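Local coordinates for protein type II secretion ATPase XpsE (Xanthomonas campestris, PDB 2D27) that belongs to the type II secretion ATPases and is represented here by its N-terminal domain, a helix-rich unit that includes an MshEN domain of the GspE_N-like clan, at residues V49-H54 / G135-I140; K92-C97 / P113-A118; R105-I110 / P129-V134. One frame throughout, in Å; residues are numbered along the deposited sequence.

Contacts 2 and 3 share the three-stranded sheet of the MshEN domain, and contact 1 adjoins it through helix 137-147. Contact 3 pairs strands 106-110 and 130-134. Contact 2 (92-97 / 113-118) lies about 11 Å from it, centre to centre, and reaches the same sheet through strand 96-101, where Cys97 N approaches Trp109 O at 2.9 Å. Contact 1 (49-54 / 135-140) sits nearer the surface, its centre about 17 Å from that of contact 3 and about 13 Å from that of contact 2. Helix 137-147 follows strand 130-134, and its Ile140 packs on both Trp109 and the 95-96 backbone. Along the chain, contacts 2 and 3 nest inside the loop closed by contact 1.

Contact 1 (V49-H54 / G135-I140); sequences VSERDH and GLRSEI
A carboxylate at the first turn of a helix defines this contact: Glu51, from the start of helix 51-62, reaches Ser138 in the opening turn of helix 137-147. Its OE1 accepts two hydrogen bonds, from Ser138 N at 2.9 Å (N-H...O angle 153°) and from Ser138 OG at 2.8 Å. Both donors come to the syn side of OE1 but from opposite faces of the carboxylate plane. An extended chain beyond CG, with chi2 -171°, carries the acid this far, and the helix end would probably favour its negative charge. Beside this pair, Leu136 CD1 lies 3.7 Å from Glu51 CB, and Leu136 CD2 lies 3.7 Å from Arg52 CA. Water 1 links the main chains, donating to Glu51 O at 2.9 Å and accepting from Arg137 N at 3.0 Å. Arg137 turns its guanidinium nearly coplanar with the His54 ring, the planes 8° apart, and NH1 donates to water 2 at 2.7 Å; the close approach of this group to His54 is doubtful in detail. The same NH1 forms a salt bridge with Asp112. Ser50 OG caps its own helix by accepting from Asp53 N. Together these bonds join two helix N-termini, an acid of one meeting a first-turn N-H of the other, and link helix 51-62 to helix 137-147, which follows strand 130-134 of the sheet.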
loop_
_atom_site.group_PDB
_atom_site.type_symbol
_atom_site.label_atom_id
_atom_site.label_comp_id
_atom_site.label_asym_id
_atom_site.label_seq_id
_atom_site.Cartn_x
_atom_site.Cartn_y
_atom_site.Cartn_z
ATOM N N VAL A 49 -17.173 -6.562 -6.753
ATOM C CA VAL A 49 -16.507 -5.530 -7.577
ATOM C C VAL A 49 -15.327 -6.197 -8.240
ATOM O O VAL A 49 -14.509 -6.757 -7.568
ATOM C CB VAL A 49 -15.875 -4.300 -6.716
ATOM C CG1 VAL A 49 -15.463 -3.135 -7.652
ATOM C CG2 VAL A 49 -16.901 -3.705 -5.878
ATOM N N SER A 50 -15.224 -6.144 -9.548
ATOM C CA SER A 50 -14.102 -6.811 -10.183
ATOM C C SER A 50 -12.776 -6.041 -9.953
ATOM O O SER A 50 -12.786 -4.819 -9.728
ATOM C CB SER A 50 -14.373 -6.873 -11.684
ATOM O OG SER A 50 -14.268 -5.586 -12.329
ATOM N N GLU A 51 -11.673 -6.757 -10.014
ATOM C CA GLU A 51 -10.354 -6.152 -9.965
ATOM C C GLU A 51 -10.190 -5.035 -10.935
ATOM O O GLU A 51 -9.529 -4.020 -10.615
ATOM C CB GLU A 51 -9.284 -7.165 -10.232
ATOM C CG GLU A 51 -9.200 -8.098 -9.070
ATOM C CD GLU A 51 -8.020 -9.016 -9.142
ATOM O OE1 GLU A 51 -7.093 -8.805 -9.949
ATOM O OE2 GLU A 51 -7.982 -9.878 -8.287
ATOM N N ARG A 52 -10.784 -5.190 -12.122
ATOM C CA ARG A 52 -10.648 -4.190 -13.117
ATOM C C ARG A 52 -11.416 -2.952 -12.845
ATOM O O ARG A 52 -10.916 -1.838 -13.121
ATOM C CB ARG A 52 -10.942 -4.731 -14.488
ATOM C CG ARG A 52 -11.346 -3.739 -15.515
ATOM C CD ARG A 52 -12.715 -4.115 -16.006
ATOM N NE ARG A 52 -12.470 -4.112 -17.381
ATOM C CZ ARG A 52 -12.892 -4.898 -18.310
ATOM N NH1 ARG A 52 -13.878 -5.843 -18.175
ATOM N NH2 ARG A 52 -12.305 -4.592 -19.474
ATOM N N ASP A 53 -12.636 -3.075 -12.385
ATOM C CA ASP A 53 -13.406 -1.877 -12.072
ATOM C C ASP A 53 -12.750 -1.127 -10.853
ATOM O O ASP A 53 -12.806 0.058 -10.781
ATOM C CB ASP A 53 -14.811 -2.233 -11.702
ATOM C CG ASP A 53 -15.647 -2.669 -12.881
ATOM O OD1 ASP A 53 -15.218 -2.469 -14.049
ATOM O OD2 ASP A 53 -16.799 -3.122 -12.668
ATOM N N HIS A 54 -12.215 -1.885 -9.927
ATOM C CA HIS A 54 -11.553 -1.402 -8.742
ATOM C C HIS A 54 -10.320 -0.573 -9.221
ATOM O O HIS A 54 -10.143 0.614 -8.830
ATOM C CB HIS A 54 -11.114 -2.549 -7.825
ATOM C CG HIS A 54 -10.356 -2.068 -6.615
ATOM N ND1 HIS A 54 -9.456 -2.821 -5.919
ATOM C CD2 HIS A 54 -10.271 -0.844 -6.071
ATOM C CE1 HIS A 54 -8.874 -2.104 -4.984
ATOM N NE2 HIS A 54 -9.346 -0.899 -5.057
ATOM N N GLY A 135 -2.171 -1.091 -10.599
ATOM C CA GLY A 135 -2.499 -2.301 -11.359
ATOM C C GLY A 135 -3.537 -3.217 -10.710
ATOM O O GLY A 135 -3.938 -3.051 -9.518
ATOM N N LEU A 136 -4.048 -4.141 -11.525
ATOM C CA LEU A 136 -5.008 -5.122 -11.035
ATOM C C LEU A 136 -4.304 -5.874 -10.048
ATOM O O LEU A 136 -3.129 -6.125 -10.213
ATOM C CB LEU A 136 -5.446 -6.132 -12.079
ATOM C CG LEU A 136 -6.377 -5.756 -13.206
ATOM C CD1 LEU A 136 -7.504 -6.829 -13.437
ATOM C CD2 LEU A 136 -6.944 -4.435 -13.165
ATOM N N ARG A 137 -5.001 -6.205 -8.970
ATOM C CA ARG A 137 -4.374 -6.877 -7.839
ATOM C C ARG A 137 -3.666 -8.172 -8.225
ATOM O O ARG A 137 -2.550 -8.464 -7.723
ATOM C CB ARG A 137 -5.466 -7.130 -6.803
ATOM C CG ARG A 137 -5.097 -7.887 -5.582
ATOM C CD ARG A 137 -6.139 -7.920 -4.461
ATOM N NE ARG A 137 -7.011 -6.737 -4.559
ATOM C CZ ARG A 137 -6.945 -5.606 -3.813
ATOM N NH1 ARG A 137 -7.747 -4.596 -4.130
ATOM N NH2 ARG A 137 -6.178 -5.522 -2.736
ATOM N N SER A 138 -4.317 -8.957 -9.110
ATOM C CA SER A 138 -3.790 -10.304 -9.491
ATOM C C SER A 138 -2.535 -10.196 -10.340
ATOM O O SER A 138 -1.601 -10.966 -10.151
ATOM C CB SER A 138 -4.859 -11.194 -10.228
ATOM O OG SER A 138 -5.465 -10.524 -11.362
ATOM N N GLU A 139 -2.516 -9.214 -11.244
ATOM C CA GLU A 139 -1.307 -8.891 -12.017
ATOM C C GLU A 139 -0.104 -8.533 -11.178
ATOM O O GLU A 139 1.012 -8.922 -11.511
ATOM C CB GLU A 139 -1.570 -7.772 -13.006
ATOM C CG GLU A 139 -2.548 -8.174 -14.098
ATOM C CD GLU A 139 -2.730 -7.096 -15.129
ATOM O OE1 GLU A 139 -1.834 -6.273 -15.283
ATOM O OE2 GLU A 139 -3.787 -7.035 -15.765
ATOM N N ILE A 140 -0.339 -7.803 -10.088
ATOM C CA ILE A 140 0.708 -7.414 -9.163
ATOM C C ILE A 140 1.132 -8.623 -8.433
ATOM O O ILE A 140 2.298 -8.807 -8.224
ATOM C CB ILE A 140 0.246 -6.321 -8.198
ATOM C CG1 ILE A 140 0.168 -5.022 -8.938
ATOM C CG2 ILE A 140 1.206 -6.115 -7.030
ATOM C CD1 ILE A 140 -0.578 -3.973 -8.251
HETATM O O HOH W 1 -7.536 -4.584 -8.595
HETATM O O HOH W 2 -8.937 -5.268 -6.407
#

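Contact 2 (K92-C97 / P113-A118); sequences KQFHLC and PYDDYA
Phe94 and Ala118 bring the two backbones closest, with their CA atoms 6.7 Å apart, where the chain leaving helix 88-94 passes the beginning of helix 116-126. His95, with phi +52°, turns the chain out of helical geometry and into strand 96-101. The Phe94 ring is the main contributor. Its CG lies anti to the carbonyl carbon (chi1 -67°), which carries the ring toward helix 116-126; there CD2 meets Ala118 CB at 3.9 Å. The far end of the ring reaches Tyr117: CZ lies 4.0 Å from CE2 of the tyrosine, which it approaches at the ring edge and near the tyrosine plane. Gln93 CG covers one face of the phenylalanine, offset toward the rim. From the strand side Leu96 extends CD1 to within 4.0 Å of Ala118 CB, so this one methyl is touched by both apolar side chains. In the fold, the contact sets the helix-to-strand turn against the N-terminus of the crossover helix in the beta-alpha-beta unit formed by strand 106-110, helix 116-126 and strand 130-134. Helix 22-35 adds a further wall, its Ala33 touching both Phe94 and Tyr117. Asp115, the centre of an inverse gamma turn, is the N-cap of the crossover helix. Its OD1 accepts from Ala118 N at 3.2 Å, along a nearly straight bond (170°) that arrives from above the carboxylate plane. The other oxygen, OD2, lies 4.1 Å from Phe94 CD2, approaching the ring obliquely.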
loop_
_atom_site.group_PDB
_atom_site.type_symbol
_atom_site.label_atom_id
_atom_site.label_comp_id
_atom_site.label_asym_id
_atom_site.label_seq_id
_atom_site.Cartn_x
_atom_site.Cartn_y
_atom_site.Cartn_z
ATOM N N LYS A 92 3.392 -8.977 -0.591
ATOM C CA LYS A 92 2.272 -9.869 -0.844
ATOM C C LYS A 92 1.040 -9.439 -0.028
ATOM O O LYS A 92 -0.092 -9.423 -0.537
ATOM C CB LYS A 92 2.655 -11.299 -0.468
ATOM C CG LYS A 92 3.667 -11.949 -1.408
ATOM C CD LYS A 92 4.272 -13.197 -0.751
ATOM C CE LYS A 92 4.151 -14.474 -1.637
ATOM N NZ LYS A 92 5.290 -14.651 -2.613
ATOM N N GLN A 93 1.279 -9.080 1.227
ATOM C CA GLN A 93 0.202 -8.682 2.128
ATOM C C GLN A 93 -0.572 -7.428 1.637
ATOM O O GLN A 93 -1.782 -7.372 1.748
ATOM C CB GLN A 93 0.784 -8.474 3.526
ATOM C CG GLN A 93 -0.164 -7.956 4.588
ATOM C CD GLN A 93 -1.172 -8.977 5.025
ATOM O OE1 GLN A 93 -0.814 -9.890 5.762
ATOM N NE2 GLN A 93 -2.437 -8.837 4.583
ATOM N N PHE A 94 0.143 -6.485 1.032
ATOM C CA PHE A 94 -0.401 -5.213 0.612
ATOM C C PHE A 94 -0.498 -5.065 -0.901
ATOM O O PHE A 94 -0.896 -4.005 -1.398
ATOM C CB PHE A 94 0.436 -4.069 1.246
ATOM C CG PHE A 94 0.288 -4.004 2.743
ATOM C CD1 PHE A 94 1.282 -4.439 3.569
ATOM C CD2 PHE A 94 -0.915 -3.606 3.301
ATOM C CE1 PHE A 94 1.114 -4.430 4.905
ATOM C CE2 PHE A 94 -1.098 -3.577 4.629
ATOM C CZ PHE A 94 -0.080 -3.995 5.451
ATOM N N HIS A 95 -0.164 -6.130 -1.625
ATOM C CA HIS A 95 -0.352 -6.208 -3.094
ATOM C C HIS A 95 0.263 -5.021 -3.773
ATOM O O HIS A 95 -0.372 -4.226 -4.421
ATOM C CB HIS A 95 -1.826 -6.370 -3.481
ATOM C CG HIS A 95 -2.505 -7.437 -2.704
ATOM N ND1 HIS A 95 -2.094 -8.751 -2.748
ATOM C CD2 HIS A 95 -3.488 -7.377 -1.785
ATOM C CE1 HIS A 95 -2.826 -9.459 -1.906
ATOM N NE2 HIS A 95 -3.669 -8.649 -1.298
ATOM N N LEU A 96 1.541 -4.907 -3.575
ATOM C CA LEU A 96 2.273 -3.853 -4.232
ATOM C C LEU A 96 3.683 -4.277 -4.483
ATOM O O LEU A 96 4.188 -5.157 -3.807
ATOM C CB LEU A 96 2.154 -2.562 -3.410
ATOM C CG LEU A 96 2.888 -2.099 -2.164
ATOM C CD1 LEU A 96 1.911 -1.789 -1.031
ATOM C CD2 LEU A 96 4.107 -2.822 -1.680
ATOM N N CYS A 97 4.298 -3.648 -5.480
ATOM C CA CYS A 97 5.656 -3.988 -5.898
ATOM C C CYS A 97 6.446 -2.832 -6.505
ATOM O O CYS A 97 6.011 -2.178 -7.444
ATOM C CB CYS A 97 5.580 -5.083 -6.952
ATOM S SG CYS A 97 7.178 -5.927 -7.186
ATOM N N PRO A 113 -4.244 2.313 -4.213
ATOM C CA PRO A 113 -3.482 3.539 -4.122
ATOM C C PRO A 113 -4.047 4.509 -3.082
ATOM O O PRO A 113 -3.423 5.514 -2.904
ATOM C CB PRO A 113 -3.558 4.079 -5.533
ATOM C CG PRO A 113 -4.821 3.549 -6.026
ATOM C CD PRO A 113 -4.838 2.141 -5.547
ATOM N N TYR A 114 -5.228 4.211 -2.511
ATOM C CA TYR A 114 -5.876 5.019 -1.479
ATOM C C TYR A 114 -5.347 4.527 -0.092
ATOM O O TYR A 114 -5.646 5.119 0.943
ATOM C CB TYR A 114 -7.412 4.864 -1.563
ATOM C CG TYR A 114 -7.813 3.408 -1.475
ATOM C CD1 TYR A 114 -7.968 2.777 -0.254
ATOM C CD2 TYR A 114 -8.035 2.640 -2.651
ATOM C CE1 TYR A 114 -8.331 1.436 -0.184
ATOM C CE2 TYR A 114 -8.340 1.312 -2.586
ATOM C CZ TYR A 114 -8.528 0.726 -1.399
ATOM O OH TYR A 114 -8.888 -0.568 -1.378
ATOM N N ASP A 115 -4.576 3.448 -0.077
ATOM C CA ASP A 115 -4.137 2.845 1.149
ATOM C C ASP A 115 -2.888 3.609 1.734
ATOM O O ASP A 115 -1.765 3.195 1.549
ATOM C CB ASP A 115 -3.794 1.387 0.902
ATOM C CG ASP A 115 -3.494 0.650 2.172
ATOM O OD1 ASP A 115 -3.351 1.320 3.241
ATOM O OD2 ASP A 115 -3.412 -0.594 2.230
ATOM N N ASP A 116 -3.138 4.706 2.441
ATOM C CA ASP A 116 -2.043 5.571 2.951
ATOM C C ASP A 116 -1.199 4.831 3.955
ATOM O O ASP A 116 -0.009 5.060 4.033
ATOM C CB ASP A 116 -2.557 6.885 3.549
ATOM C CG ASP A 116 -3.602 6.668 4.609
ATOM O OD1 ASP A 116 -4.754 6.422 4.214
ATOM O OD2 ASP A 116 -3.366 6.743 5.838
ATOM N N TYR A 117 -1.792 3.855 4.647
ATOM C CA TYR A 117 -1.042 3.067 5.578
ATOM C C TYR A 117 0.104 2.355 4.916
ATOM O O TYR A 117 1.206 2.422 5.356
ATOM C CB TYR A 117 -1.933 2.113 6.351
ATOM C CG TYR A 117 -1.129 1.258 7.292
ATOM C CD1 TYR A 117 -0.847 1.687 8.608
ATOM C CD2 TYR A 117 -0.637 0.027 6.872
ATOM C CE1 TYR A 117 -0.087 0.908 9.459
ATOM C CE2 TYR A 117 0.109 -0.734 7.702
ATOM C CZ TYR A 117 0.385 -0.305 8.993
ATOM O OH TYR A 117 1.152 -1.138 9.761
ATOM N N ALA A 118 -0.174 1.623 3.848
ATOM C CA ALA A 118 0.854 0.920 3.110
ATOM C C ALA A 118 1.785 1.807 2.342
ATOM O O ALA A 118 2.937 1.476 2.150
ATOM C CB ALA A 118 0.210 -0.092 2.135
HETATM O O HOH W 3 -2.561 -1.884 0.364
#

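Contact 3 (R105-I110 / P129-V134); sequences RLDLWI and PLLLHV
Pro129 O accepts from Leu106 N and opens the parallel pairing of strands 106-110 and 130-134, the two strands of a beta-alpha-beta unit whose crossover is helix 116-126. The strand axes approach to 4.6 Å, and five consecutive parallel bridges, Leu106-Leu130 to Ile110-Val134, fix the register. Leu130 lies beside Leu106, CD2 to CD2 at 3.7 Å, on the side covered by helix 116-126. Its carbonyl O takes a bond of 2.6 Å from Arg105 NH1, which arrives tilted from the carbonyl plane. Leu131 donates its N to Leu106 O and accepts at its O from Leu108 N; its CD2 sits 3.9 Å over the centre of one face of the Arg105 guanidinium. Leu132 returns to the helix-covered side, where CD1 meets Leu108 CD2 at 4.2 Å. His133 then spans the strands on the opposite side of the sheet. With CG anti to the carbonyl carbon (chi1 -44°), the ring reaches back to Asp107, and NE2 donates to OD1 at 2.8 Å in a nearly straight bond (176°). The acceptor lies in the imidazole plane, yet the donor comes from above the carboxylate plane. Arg102 NH2 shares Asp107 OD1 with His133 NE2 through a salt bridge. His133 N donates to Leu108 O, and its O accepts from Ile110 N. Last, Val134 directs its CA-H at Ile110 O, with CA and O 3.3 Å apart.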
loop_
_atom_site.group_PDB
_atom_site.type_symbol
_atom_site.label_atom_id
_atom_site.label_comp_id
_atom_site.label_asym_id
_atom_site.label_seq_id
_atom_site.Cartn_x
_atom_site.Cartn_y
_atom_site.Cartn_z
ATOM N N ARG A 105 13.201 8.980 -7.945
ATOM C CA ARG A 105 11.911 8.362 -7.554
ATOM C C ARG A 105 11.713 6.872 -7.794
ATOM O O ARG A 105 11.841 6.367 -8.909
ATOM C CB ARG A 105 10.749 8.997 -8.340
ATOM C CG ARG A 105 10.446 10.382 -8.050
ATOM C CD ARG A 105 9.135 10.581 -7.334
ATOM N NE ARG A 105 8.520 11.776 -7.876
ATOM C CZ ARG A 105 7.340 12.274 -7.529
ATOM N NH1 ARG A 105 6.562 11.718 -6.607
ATOM N NH2 ARG A 105 6.971 13.382 -8.120
ATOM N N LEU A 106 11.220 6.218 -6.765
ATOM C CA LEU A 106 10.752 4.852 -6.860
ATOM C C LEU A 106 9.330 4.711 -7.468
ATOM O O LEU A 106 8.350 5.159 -6.880
ATOM C CB LEU A 106 10.781 4.284 -5.469
ATOM C CG LEU A 106 10.615 2.798 -5.412
ATOM C CD1 LEU A 106 11.797 2.088 -6.167
ATOM C CD2 LEU A 106 10.501 2.407 -3.991
ATOM N N ASP A 107 9.240 4.119 -8.655
ATOM C CA ASP A 107 7.970 3.612 -9.212
ATOM C C ASP A 107 7.364 2.450 -8.446
ATOM O O ASP A 107 7.990 1.378 -8.345
ATOM C CB ASP A 107 8.130 3.180 -10.634
ATOM C CG ASP A 107 8.589 4.320 -11.508
ATOM O OD1 ASP A 107 7.896 5.385 -11.557
ATOM O OD2 ASP A 107 9.648 4.233 -12.145
ATOM N N LEU A 108 6.152 2.672 -7.900
ATOM C CA LEU A 108 5.479 1.640 -7.097
ATOM C C LEU A 108 4.211 1.273 -7.822
ATOM O O LEU A 108 3.377 2.146 -8.116
ATOM C CB LEU A 108 5.110 2.159 -5.709
ATOM C CG LEU A 108 4.675 1.150 -4.709
ATOM C CD1 LEU A 108 5.851 0.169 -4.329
ATOM C CD2 LEU A 108 4.095 1.835 -3.499
ATOM N N TRP A 109 4.080 -0.020 -8.108
ATOM C CA TRP A 109 2.873 -0.594 -8.739
ATOM C C TRP A 109 1.981 -1.062 -7.593
ATOM O O TRP A 109 2.425 -1.840 -6.751
ATOM C CB TRP A 109 3.271 -1.811 -9.581
ATOM C CG TRP A 109 2.328 -2.135 -10.713
ATOM C CD1 TRP A 109 1.444 -1.313 -11.322
ATOM C CD2 TRP A 109 2.233 -3.401 -11.380
ATOM N NE1 TRP A 109 0.806 -1.988 -12.340
ATOM C CE2 TRP A 109 1.235 -3.294 -12.339
ATOM C CE3 TRP A 109 2.868 -4.644 -11.202
ATOM C CZ2 TRP A 109 0.882 -4.369 -13.186
ATOM C CZ3 TRP A 109 2.485 -5.724 -11.997
ATOM C CH2 TRP A 109 1.525 -5.566 -12.987
ATOM N N ILE A 110 0.757 -0.588 -7.526
ATOM C CA ILE A 110 0.015 -0.771 -6.270
ATOM C C ILE A 110 -1.452 -1.049 -6.619
ATOM O O ILE A 110 -2.013 -0.393 -7.492
ATOM C CB ILE A 110 0.181 0.545 -5.367
ATOM C CG1 ILE A 110 -0.691 0.507 -4.123
ATOM C CG2 ILE A 110 -0.177 1.837 -6.191
ATOM C CD1 ILE A 110 -0.230 1.430 -3.033
ATOM N N PRO A 129 11.251 8.900 -2.447
ATOM C CA PRO A 129 9.956 9.458 -2.847
ATOM C C PRO A 129 9.351 8.510 -3.888
ATOM O O PRO A 129 10.107 7.857 -4.653
ATOM C CB PRO A 129 10.312 10.778 -3.513
ATOM C CG PRO A 129 11.661 10.535 -4.123
ATOM C CD PRO A 129 12.355 9.532 -3.185
ATOM N N LEU A 130 8.030 8.453 -3.939
ATOM C CA LEU A 130 7.372 7.443 -4.744
ATOM C C LEU A 130 6.650 8.058 -5.921
ATOM O O LEU A 130 6.183 9.199 -5.901
ATOM C CB LEU A 130 6.435 6.704 -3.857
ATOM C CG LEU A 130 6.993 6.004 -2.617
ATOM C CD1 LEU A 130 5.878 5.243 -1.967
ATOM C CD2 LEU A 130 8.139 5.062 -2.833
ATOM N N LEU A 131 6.570 7.302 -6.980
ATOM C CA LEU A 131 5.661 7.569 -8.050
ATOM C C LEU A 131 4.693 6.343 -8.148
ATOM O O LEU A 131 5.124 5.230 -8.252
ATOM C CB LEU A 131 6.409 7.732 -9.333
ATOM C CG LEU A 131 6.477 9.028 -10.130
ATOM C CD1 LEU A 131 6.733 8.620 -11.601
ATOM C CD2 LEU A 131 5.331 10.056 -10.035
ATOM N N LEU A 132 3.397 6.585 -8.130
ATOM C CA LEU A 132 2.389 5.506 -7.949
ATOM C C LEU A 132 1.819 5.084 -9.280
ATOM O O LEU A 132 1.458 5.915 -10.111
ATOM C CB LEU A 132 1.266 6.008 -7.086
ATOM C CG LEU A 132 1.262 5.735 -5.572
ATOM C CD1 LEU A 132 2.479 5.436 -4.855
ATOM C CD2 LEU A 132 0.435 6.710 -4.834
ATOM N N HIS A 133 1.825 3.790 -9.522
ATOM C CA HIS A 133 1.133 3.254 -10.725
ATOM C C HIS A 133 0.135 2.178 -10.247
ATOM O O HIS A 133 0.476 1.314 -9.446
ATOM C CB HIS A 133 2.126 2.720 -11.769
ATOM C CG HIS A 133 3.324 3.625 -12.000
ATOM N ND1 HIS A 133 3.287 4.720 -12.827
ATOM C CD2 HIS A 133 4.600 3.554 -11.551
ATOM C CE1 HIS A 133 4.456 5.340 -12.816
ATOM N NE2 HIS A 133 5.275 4.644 -12.062
ATOM N N VAL A 134 -1.107 2.347 -10.645
ATOM C CA VAL A 134 -2.145 1.371 -10.333
ATOM C C VAL A 134 -2.059 0.080 -11.213
ATOM O O VAL A 134 -1.881 0.170 -12.427
ATOM C CB VAL A 134 -3.535 2.014 -10.499
ATOM C CG1 VAL A 134 -4.631 1.112 -9.949
ATOM C CG2 VAL A 134 -3.549 3.397 -9.737
#